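Local coordinates for putative Type I topoisomerase (Deinococcus radiodurans, PDB 3M4A), which probably relaxes supercoiled DNA as a type IB topoisomerase, breaking one strand without ATP, allowing passage and rejoining it, and is bound here to DNA, at residues Asp163-Thr168 against Thr187-Met192; His132-Arg137 against Lys181-Arg186; Leu155-Val160 against Lys194-Pro199. All coordinates share one frame; numbering follows the deposited sequence. Where two conformers were deposited one is given.

How the interactions relate
Followed from the N terminus, the chain leaves helix 120-134 at residues 132-137, runs through 155-160 into the three-stranded antiparallel sheet (160-163, 166-172, 178-183), and passes by way of 181-186 into helix 186-196. Interaction 1 closes the shortest loop, bringing the turn and second strand of the sheet against that helix; it is nested inside the loop closed by interaction 3, where the helix's C-terminal end meets the approach to the first strand. Interaction 2 crosses both, joining the end of helix 120-134 to the third strand. Val167 O to Thr183 N, a probable hydrogen bond, links interactions 1 and 2, and Val160 packs on Val167 and Met192 to link interactions 1 and 3.

Interaction 1. Residues Asp163-Thr168 against Thr187-Met192; sequences DGNTVT and TLAANM. With nucleotides of chain B.
Val167 reaches the helix with two methyls set apart by its first torsion: at chi1 178° CG1 lies anti to the backbone N and CG2 anti to the carbonyl carbon. CG2 touches the helix backbone at Ala189 CA (3.6 Å), while CG1 meets Met192 CG at 4.1 Å. The methionine presents that CG because its own first torsion sets it anti to the backbone N, after which the chain bends at chi2 and chi3; the valine and methionine side chains lie at a slant to each other. Beside them the Ala189 methyl packs against the type II' beta turn from Asp163 to Thr166, which joins two strands of the sheet. Its CB lies 3.5 Å from Gly164 O and 3.7 Å from Asn165 CA, so a small side chain sits directly against turn backbone. Strand 166-168 and helix 187-192 run at 64° to each other, their axes 8.0 Å apart at closest approach. Met192 packs on Val162 and Leu203 as well.

A different side of the helix holds DNA. Thr187 OG1 donates to OP2 of DC10 of chain B over 3.0 Å, and Asn191 ND2 donates to OP1 of DG9 of chain B over 2.9 Å, nearly straight at 173°. The same ND2 also donates to Thr187 O at 3.1 Å, from above the carbonyl plane; the backbone N of Asn191 reaches that oxygen from the opposite face. Lys194 binds Asn191 OD1, so both ends of the amide are engaged and its rotation is fixed. The chemistry is therefore divided: apolar contacts seat the helix on the sheet, while neutral hydrogen-bond donors meet two successive backbone phosphates, a mode of binding that does not depend on reading the bases.

Interaction 2. Residues His132-Arg137 against Lys181-Arg186; sequences HVARFR and KATSDR. With ACY (acetic acid), chain D; nucleotides of chain B.
The C-terminal end of helix 120-134 meets the last strand of the three-stranded antiparallel sheet here, and Lys181 carries much of the contact. Its NZ donates to Ala134 O over 3.1 Å, nearly in line with the carbonyl bond (C=O...N angle 163°). A bend at chi4, -72°, turns the ammonium toward that oxygen after an otherwise extended run from CG to CE. On the way the chain passes over the Phe136 ring: CD stands 3.5 Å from the ring centroid and 8° off the normal, a CH-pi contact over the face. The ammonium itself is too distant from the ring for more than a weak cation-pi attraction. Asp277 O and water 2 also accept from NZ, so three oxygen atoms accept from the ammonium. Arg135 has positive phi where the chain leaves the helix, and its guanidinium makes a salt bridge with Asp277.

Alongside, Thr183 CG2 packs on Val133 CG2 at 3.8 Å and more loosely on Ala134 CB. Water 1 joins the backbones by donating to Val133 O and Ala182 O, 2.8 Å each. His132 ND1 donates, in the plane of its ring, to OXT of an acetic acid molecule, probably from the crystallisation liquor, which Arg129 also binds.

Beyond the strand, Asp185 caps the N terminus of helix 186-196 through Leu188 N and makes a salt bridge with Arg129. Arg186, the next residue, is turned to the DNA: NH1 donates to O6 of DG11 of chain B over 2.8 Å and NH2 to N7 over 3.2 Å. One face of the guanidinium lies against DC10 of chain B, its C5 3.6 Å above the plane. This paired use of O6 and N7 is the classic arginine-guanine recognition of the DNA major groove.

Interaction 3. Residues Leu155-Val160 against Lys194-Pro199; sequences LRQRHV and KLLDLP
Gln157 NE2 donates to Leu198 O over 2.9 Å, with an N-H...O angle of 173°. The acceptor lies in the amide plane of the glutamine, whereas the donor stands above the carbonyl plane of Leu198, 45° out of it. A bond to Trp202 O and another to water 3 are both weak; the water lies 2.7 Å from Leu195 O, within hydrogen-bonding distance, which gives the amide a weak, indirect link to the C-terminal part of helix 186-196. With CG anti to the carbonyl carbon and the chain extended beyond it, Gln157 spans the gap from its short 3-10 segment, residues 157-159.

The contact joins the entry to the first strand of the three-stranded sheet to the C-terminal end of helix 186-196 and the chain that follows. Backbone hydrogen bonds pair Leu155 with Leu203 and Gln157 with Pro201, tying the same loop to the chain beyond the helix.

Leu196 supplies the apolar part. Its CD2 touches both CB and CG of Gln157 at 3.8 Å as the two side chains run past each other in opposite directions. The same methyl meets Val160 CG1 at 3.9 Å, with CD1 of the leucine 4.0 Å from that CG1. Val160 points this branch at the leucine because chi1, 70°, places CG1 between the backbone N and the carbonyl carbon.

Interaction 1. Residues Asp163-Thr168 against Thr187-Met192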
# COMPACT_ATOMS: atom_id res chain seq x y z
N ASP A 163 5.43 -9.74 20.37
CA ASP A 163 5.69 -9.38 21.78
C ASP A 163 4.73 -8.25 22.12
O ASP A 163 4.94 -7.10 21.73
CB ASP A 163 7.16 -9.00 21.93
CG ASP A 163 7.52 -8.57 23.34
OD1 ASP A 163 6.97 -9.13 24.31
OD2 ASP A 163 8.37 -7.67 23.43
N GLY A 164 3.65 -8.57 22.83
CA GLY A 164 2.56 -7.63 23.03
C GLY A 164 2.00 -7.14 21.72
O GLY A 164 1.52 -7.94 20.90
N ASN A 165 2.06 -5.83 21.49
CA ASN A 165 1.55 -5.25 20.26
C ASN A 165 2.61 -5.08 19.19
O ASN A 165 2.29 -4.52 18.12
CB ASN A 165 0.89 -3.90 20.51
CG ASN A 165 -0.47 -4.02 21.19
OD1 ASN A 165 -1.23 -4.95 20.94
ND2 ASN A 165 -0.78 -3.04 22.02
N THR A 166 3.84 -5.46 19.50
CA THR A 166 4.96 -5.38 18.55
C THR A 166 5.01 -6.68 17.75
O THR A 166 5.24 -7.75 18.34
CB THR A 166 6.32 -5.12 19.22
OG1 THR A 166 6.24 -3.97 20.09
CG2 THR A 166 7.40 -4.88 18.16
N VAL A 167 4.83 -6.60 16.43
CA VAL A 167 5.07 -7.78 15.57
C VAL A 167 6.38 -7.51 14.85
O VAL A 167 6.53 -6.47 14.24
CB VAL A 167 3.95 -8.00 14.54
CG1 VAL A 167 4.25 -9.18 13.63
CG2 VAL A 167 2.60 -8.22 15.22
N THR A 168 7.33 -8.44 14.94
CA THR A 168 8.64 -8.26 14.30
C THR A 168 8.84 -9.37 13.28
O THR A 168 8.62 -10.52 13.58
CB THR A 168 9.79 -8.30 15.33
OG1 THR A 168 9.66 -7.19 16.24
CG2 THR A 168 11.15 -8.21 14.65
N THR A 187 -4.58 -4.83 16.00
CA THR A 187 -5.31 -5.81 15.20
C THR A 187 -4.33 -6.78 14.54
O THR A 187 -4.53 -7.99 14.59
CB THR A 187 -6.26 -5.12 14.21
OG1 THR A 187 -7.27 -4.45 14.99
CG2 THR A 187 -6.92 -6.11 13.26
N LEU A 188 -3.25 -6.25 13.98
CA LEU A 188 -2.21 -7.12 13.43
C LEU A 188 -1.65 -8.04 14.48
O LEU A 188 -1.50 -9.22 14.22
CB LEU A 188 -1.06 -6.33 12.80
CG LEU A 188 -1.36 -5.64 11.45
CD1 LEU A 188 -0.23 -4.73 10.99
CD2 LEU A 188 -1.67 -6.67 10.36
N ALA A 189 -1.32 -7.51 15.66
CA ALA A 189 -0.73 -8.36 16.70
C ALA A 189 -1.66 -9.48 17.15
O ALA A 189 -1.25 -10.64 17.22
CB ALA A 189 -0.27 -7.52 17.90
N ALA A 190 -2.93 -9.16 17.38
CA ALA A 190 -3.90 -10.16 17.84
C ALA A 190 -4.11 -11.28 16.80
O ALA A 190 -4.16 -12.47 17.14
CB ALA A 190 -5.22 -9.49 18.15
N ASN A 191 -4.21 -10.88 15.54
CA ASN A 191 -4.47 -11.84 14.48
C ASN A 191 -3.22 -12.60 14.06
O ASN A 191 -3.32 -13.74 13.63
CB ASN A 191 -5.15 -11.19 13.30
CG ASN A 191 -6.62 -10.94 13.56
OD1 ASN A 191 -7.43 -11.86 13.49
ND2 ASN A 191 -6.96 -9.70 13.89
N MET A 192 -2.05 -11.99 14.22
CA MET A 192 -0.80 -12.72 13.97
C MET A 192 -0.69 -13.88 14.97
O MET A 192 -0.25 -14.99 14.62
CB MET A 192 0.40 -11.79 14.07
CG MET A 192 1.71 -12.41 13.62
SD MET A 192 1.63 -12.99 11.92
CE MET A 192 1.75 -11.44 11.03
P DG B 9 -10.30 -8.28 15.48
OP1 DG B 9 -9.81 -9.31 14.52
OP2 DG B 9 -9.60 -8.07 16.77
O5' DG B 9 -10.40 -6.85 14.78
C5' DG B 9 -11.05 -6.70 13.54
C4' DG B 9 -11.52 -5.27 13.34
O4' DG B 9 -12.54 -4.88 14.29
C3' DG B 9 -10.43 -4.23 13.56
O3' DG B 9 -10.58 -3.22 12.58
C2' DG B 9 -10.60 -3.79 15.02
C1' DG B 9 -12.09 -3.82 15.17
N9 DG B 9 -12.65 -4.23 16.45
C8 DG B 9 -12.24 -5.26 17.23
N7 DG B 9 -12.96 -5.49 18.29
C5 DG B 9 -13.94 -4.52 18.20
C6 DG B 9 -15.03 -4.26 19.06
O6 DG B 9 -15.38 -4.84 20.10
N1 DG B 9 -15.77 -3.19 18.60
C2 DG B 9 -15.52 -2.47 17.46
N2 DG B 9 -16.35 -1.46 17.16
N3 DG B 9 -14.52 -2.73 16.64
C4 DG B 9 -13.77 -3.74 17.09
P DC B 10 -9.48 -2.06 12.46
OP1 DC B 10 -9.57 -1.51 11.11
OP2 DC B 10 -8.16 -2.51 12.94
O5' DC B 10 -9.98 -0.93 13.46
C5' DC B 10 -11.23 -0.27 13.20
C4' DC B 10 -11.60 0.59 14.39
O4' DC B 10 -11.91 -0.26 15.53
C3' DC B 10 -10.52 1.55 14.86
O3' DC B 10 -11.10 2.78 15.26
C2' DC B 10 -9.92 0.86 16.06
C1' DC B 10 -11.20 0.28 16.65
N1 DC B 10 -11.03 -0.78 17.65
C2 DC B 10 -12.05 -0.96 18.59
O2 DC B 10 -13.05 -0.21 18.56
N3 DC B 10 -11.91 -1.91 19.53
C4 DC B 10 -10.82 -2.69 19.56
N4 DC B 10 -10.75 -3.62 20.50
C5 DC B 10 -9.78 -2.53 18.60
C6 DC B 10 -9.92 -1.57 17.68

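Interaction 2. Residues His132-Arg137 against Lys181-Arg186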
# COMPACT_ATOMS: atom_id res chain seq x y z
N HIS A 132 0.83 -2.03 3.33
CA HIS A 132 0.65 -0.61 3.52
C HIS A 132 1.58 -0.06 4.60
O HIS A 132 2.29 0.93 4.35
CB HIS A 132 -0.81 -0.35 3.90
CG HIS A 132 -1.15 1.09 4.11
ND1 HIS A 132 -2.23 1.47 4.88
CD2 HIS A 132 -0.59 2.24 3.66
CE1 HIS A 132 -2.33 2.78 4.90
NE2 HIS A 132 -1.34 3.28 4.16
N VAL A 133 1.56 -0.65 5.79
CA VAL A 133 2.25 -0.07 6.93
C VAL A 133 3.71 -0.52 7.06
O VAL A 133 4.49 0.12 7.77
CB VAL A 133 1.49 -0.30 8.29
CG1 VAL A 133 0.00 0.11 8.15
CG2 VAL A 133 1.60 -1.72 8.77
N ALA A 134 4.07 -1.63 6.40
CA ALA A 134 5.43 -2.16 6.50
C ALA A 134 6.17 -2.35 5.17
O ALA A 134 7.33 -2.75 5.18
CB ALA A 134 5.43 -3.46 7.30
N ARG A 135 5.51 -2.07 4.05
CA ARG A 135 6.19 -1.88 2.75
C ARG A 135 6.85 -3.18 2.27
O ARG A 135 7.90 -3.17 1.61
CB ARG A 135 7.18 -0.72 2.85
CG ARG A 135 6.51 0.61 3.19
CD ARG A 135 7.49 1.68 3.68
NE ARG A 135 8.16 1.32 4.92
CZ ARG A 135 7.71 1.61 6.14
NH1 ARG A 135 6.57 2.26 6.30
NH2 ARG A 135 8.40 1.25 7.20
N PHE A 136 6.18 -4.29 2.56
CA PHE A 136 6.60 -5.59 2.01
C PHE A 136 6.44 -5.66 0.49
O PHE A 136 5.56 -5.01 -0.09
CB PHE A 136 5.71 -6.70 2.56
CG PHE A 136 6.04 -7.17 3.96
CD1 PHE A 136 6.89 -8.26 4.19
CD2 PHE A 136 5.41 -6.60 5.06
CE1 PHE A 136 7.12 -8.72 5.47
CE2 PHE A 136 5.63 -7.05 6.34
CZ PHE A 136 6.50 -8.10 6.56
N ARG A 137 7.27 -6.50 -0.12
CA ARG A 137 6.98 -7.06 -1.44
C ARG A 137 6.02 -8.23 -1.28
O ARG A 137 6.02 -8.91 -0.25
CB ARG A 137 8.27 -7.56 -2.09
CG ARG A 137 9.34 -6.52 -2.31
CD ARG A 137 10.56 -7.22 -2.86
NE ARG A 137 11.69 -6.36 -3.16
CZ ARG A 137 12.64 -6.01 -2.29
NH1 ARG A 137 12.59 -6.39 -1.02
NH2 ARG A 137 13.63 -5.25 -2.70
N LYS A 181 11.31 -5.88 9.68
CA LYS A 181 10.13 -5.05 9.62
C LYS A 181 9.39 -5.20 10.93
O LYS A 181 9.54 -6.20 11.59
CB LYS A 181 9.23 -5.50 8.48
CG LYS A 181 9.95 -5.42 7.14
CD LYS A 181 9.05 -5.67 5.99
CE LYS A 181 9.76 -5.42 4.67
NZ LYS A 181 10.03 -3.98 4.37
N ALA A 182 8.61 -4.19 11.30
CA ALA A 182 7.88 -4.25 12.57
C ALA A 182 6.63 -3.42 12.48
O ALA A 182 6.57 -2.44 11.76
CB ALA A 182 8.76 -3.74 13.72
N THR A 183 5.63 -3.82 13.26
CA THR A 183 4.33 -3.11 13.30
C THR A 183 3.89 -2.94 14.75
O THR A 183 4.35 -3.67 15.61
CB THR A 183 3.21 -3.87 12.51
OG1 THR A 183 2.95 -5.14 13.10
CG2 THR A 183 3.61 -4.04 11.03
N SER A 184 3.01 -1.97 14.98
CA SER A 184 2.51 -1.65 16.32
C SER A 184 1.00 -1.77 16.45
O SER A 184 0.46 -1.57 17.55
CB SER A 184 2.98 -0.25 16.73
OG SER A 184 2.55 0.75 15.81
N ASP A 185 0.32 -2.08 15.35
CA ASP A 185 -1.14 -2.14 15.30
C ASP A 185 -1.68 -3.30 16.14
O ASP A 185 -1.20 -4.44 16.03
CB ASP A 185 -1.61 -2.31 13.86
CG ASP A 185 -3.12 -2.39 13.74
OD1 ASP A 185 -3.80 -1.41 14.11
OD2 ASP A 185 -3.62 -3.43 13.28
N ARG A 186 -2.67 -3.01 16.99
CA ARG A 186 -3.28 -4.00 17.86
C ARG A 186 -3.90 -5.15 17.09
O ARG A 186 -3.78 -6.33 17.51
CB ARG A 186 -4.41 -3.34 18.69
CG ARG A 186 -3.97 -2.37 19.73
CD ARG A 186 -5.21 -1.76 20.41
NE ARG A 186 -5.95 -0.79 19.58
CZ ARG A 186 -7.12 -0.24 19.91
NH1 ARG A 186 -7.73 -0.58 21.03
NH2 ARG A 186 -7.70 0.64 19.12
C ACY D . -4.66 -1.00 5.86
O ACY D . -5.44 -1.62 6.63
OXT ACY D . -3.74 -0.27 6.29
CH3 ACY D . -4.84 -1.14 4.38
P DC B 10 -9.48 -2.06 12.46
OP1 DC B 10 -9.57 -1.51 11.11
OP2 DC B 10 -8.16 -2.51 12.94
O5' DC B 10 -9.98 -0.93 13.46
C5' DC B 10 -11.23 -0.27 13.20
C4' DC B 10 -11.60 0.59 14.39
O4' DC B 10 -11.91 -0.26 15.53
C3' DC B 10 -10.52 1.55 14.86
O3' DC B 10 -11.10 2.78 15.26
C2' DC B 10 -9.92 0.86 16.06
C1' DC B 10 -11.20 0.28 16.65
N1 DC B 10 -11.03 -0.78 17.65
C2 DC B 10 -12.05 -0.96 18.59
O2 DC B 10 -13.05 -0.21 18.56
N3 DC B 10 -11.91 -1.91 19.53
C4 DC B 10 -10.82 -2.69 19.56
N4 DC B 10 -10.75 -3.62 20.50
C5 DC B 10 -9.78 -2.53 18.60
C6 DC B 10 -9.92 -1.57 17.68
P DG B 11 -10.71 4.14 14.56
OP1 DG B 11 -11.22 4.05 13.18
OP2 DG B 11 -9.32 4.45 14.93
O5' DG B 11 -11.68 5.14 15.36
C5' DG B 11 -13.09 5.03 15.28
C4' DG B 11 -13.72 5.43 16.60
O4' DG B 11 -13.55 4.37 17.59
C3' DG B 11 -13.12 6.68 17.23
O3' DG B 11 -14.18 7.46 17.76
C2' DG B 11 -12.16 6.13 18.29
C1' DG B 11 -12.88 4.87 18.75
N9 DG B 11 -12.04 3.79 19.28
C8 DG B 11 -10.86 3.35 18.77
N7 DG B 11 -10.35 2.35 19.41
C5 DG B 11 -11.27 2.09 20.41
C6 DG B 11 -11.26 1.11 21.42
O6 DG B 11 -10.38 0.26 21.64
N1 DG B 11 -12.37 1.18 22.24
C2 DG B 11 -13.38 2.10 22.09
N2 DG B 11 -14.38 2.00 22.98
N3 DG B 11 -13.42 3.04 21.14
C4 DG B 11 -12.33 2.97 20.33
O HOH W 1 6.26 -0.35 9.92
O HOH W 2 10.99 -4.77 1.92

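Interaction 3. Residues Leu155-Val160 against Lys194-Pro199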
# COMPACT_ATOMS: atom_id res chain seq x y z
N LEU A 155 6.13 -15.99 3.38
CA LEU A 155 6.69 -16.04 4.71
C LEU A 155 6.30 -17.33 5.41
O LEU A 155 5.22 -17.87 5.21
CB LEU A 155 6.26 -14.87 5.61
CG LEU A 155 6.76 -13.47 5.28
CD1 LEU A 155 6.34 -12.52 6.40
CD2 LEU A 155 8.27 -13.46 5.10
N ARG A 156 7.25 -17.80 6.22
CA ARG A 156 7.06 -18.93 7.07
C ARG A 156 6.82 -18.43 8.49
O ARG A 156 7.17 -17.30 8.86
CB ARG A 156 8.31 -19.82 7.02
CG ARG A 156 8.51 -20.48 5.66
CD ARG A 156 9.88 -21.11 5.55
NE ARG A 156 9.97 -21.92 4.33
CZ ARG A 156 9.61 -23.20 4.23
NH1 ARG A 156 9.13 -23.88 5.28
NH2 ARG A 156 9.73 -23.82 3.06
N GLN A 157 6.20 -19.27 9.31
CA GLN A 157 6.01 -18.93 10.72
C GLN A 157 7.32 -18.58 11.42
O GLN A 157 7.32 -17.74 12.32
CB GLN A 157 5.29 -20.05 11.48
CG GLN A 157 3.85 -20.18 11.09
CD GLN A 157 3.05 -21.12 12.00
OE1 GLN A 157 3.49 -21.47 13.09
NE2 GLN A 157 1.89 -21.54 11.52
N ARG A 158 8.44 -19.19 10.99
CA ARG A 158 9.74 -18.95 11.62
C ARG A 158 10.28 -17.55 11.42
O ARG A 158 11.25 -17.15 12.06
CB ARG A 158 10.78 -19.97 11.12
CG ARG A 158 11.37 -19.68 9.76
CD ARG A 158 12.51 -20.64 9.47
NE ARG A 158 12.96 -20.56 8.08
CZ ARG A 158 13.89 -19.74 7.63
NH1 ARG A 158 14.49 -18.89 8.46
NH2 ARG A 158 14.23 -19.75 6.35
N HIS A 159 9.61 -16.78 10.56
CA HIS A 159 10.04 -15.44 10.21
C HIS A 159 9.44 -14.33 11.06
O HIS A 159 9.74 -13.16 10.82
CB HIS A 159 9.66 -15.16 8.76
CG HIS A 159 10.48 -15.91 7.76
ND1 HIS A 159 9.94 -16.48 6.63
CD2 HIS A 159 11.80 -16.17 7.73
CE1 HIS A 159 10.92 -17.04 5.93
NE2 HIS A 159 12.05 -16.86 6.57
N VAL A 160 8.59 -14.67 12.02
CA VAL A 160 7.87 -13.65 12.79
C VAL A 160 7.84 -13.98 14.27
O VAL A 160 7.88 -15.16 14.64
CB VAL A 160 6.43 -13.51 12.25
CG1 VAL A 160 5.59 -14.73 12.58
CG2 VAL A 160 5.76 -12.22 12.78
N LYS A 194 -3.18 -15.55 16.25
CA LYS A 194 -4.12 -16.55 15.72
C LYS A 194 -3.53 -17.31 14.53
O LYS A 194 -3.69 -18.53 14.44
CB LYS A 194 -5.44 -15.90 15.29
CG LYS A 194 -6.23 -15.23 16.40
CD LYS A 194 -7.48 -14.54 15.81
CE LYS A 194 -7.95 -13.36 16.65
NZ LYS A 194 -8.90 -12.49 15.88
N LEU A 195 -2.87 -16.62 13.62
CA LEU A 195 -2.20 -17.30 12.50
C LEU A 195 -1.13 -18.28 12.99
O LEU A 195 -1.01 -19.39 12.50
CB LEU A 195 -1.59 -16.29 11.50
CG LEU A 195 -2.58 -15.53 10.62
CD1 LEU A 195 -1.92 -14.35 9.94
CD2 LEU A 195 -3.18 -16.45 9.56
N LEU A 196 -0.34 -17.84 13.97
CA LEU A 196 0.71 -18.69 14.54
C LEU A 196 0.18 -19.91 15.32
O LEU A 196 0.91 -20.87 15.52
CB LEU A 196 1.63 -17.85 15.43
CG LEU A 196 2.55 -16.94 14.62
CD1 LEU A 196 3.04 -15.73 15.44
CD2 LEU A 196 3.72 -17.76 14.05
N ASP A 197 -1.09 -19.88 15.72
CA ASP A 197 -1.71 -21.05 16.35
C ASP A 197 -2.01 -22.18 15.36
O ASP A 197 -2.22 -23.33 15.79
CB ASP A 197 -2.99 -20.67 17.08
CG ASP A 197 -2.73 -19.95 18.40
OD1 ASP A 197 -1.59 -19.96 18.91
OD2 ASP A 197 -3.70 -19.36 18.93
N LEU A 198 -2.06 -21.88 14.07
CA LEU A 198 -2.32 -22.89 13.04
C LEU A 198 -1.07 -23.74 12.79
O LEU A 198 0.05 -23.26 13.01
CB LEU A 198 -2.80 -22.23 11.74
CG LEU A 198 -4.02 -21.30 11.85
CD1 LEU A 198 -4.32 -20.73 10.49
CD2 LEU A 198 -5.24 -22.01 12.41
N PRO A 199 -1.23 -25.01 12.36
CA PRO A 199 -0.06 -25.83 12.05
C PRO A 199 0.81 -25.20 10.96
O PRO A 199 0.29 -24.64 9.99
CB PRO A 199 -0.67 -27.16 11.56
CG PRO A 199 -2.07 -27.17 12.03
CD PRO A 199 -2.50 -25.74 12.13
O HOH W 3 -0.50 -19.88 9.86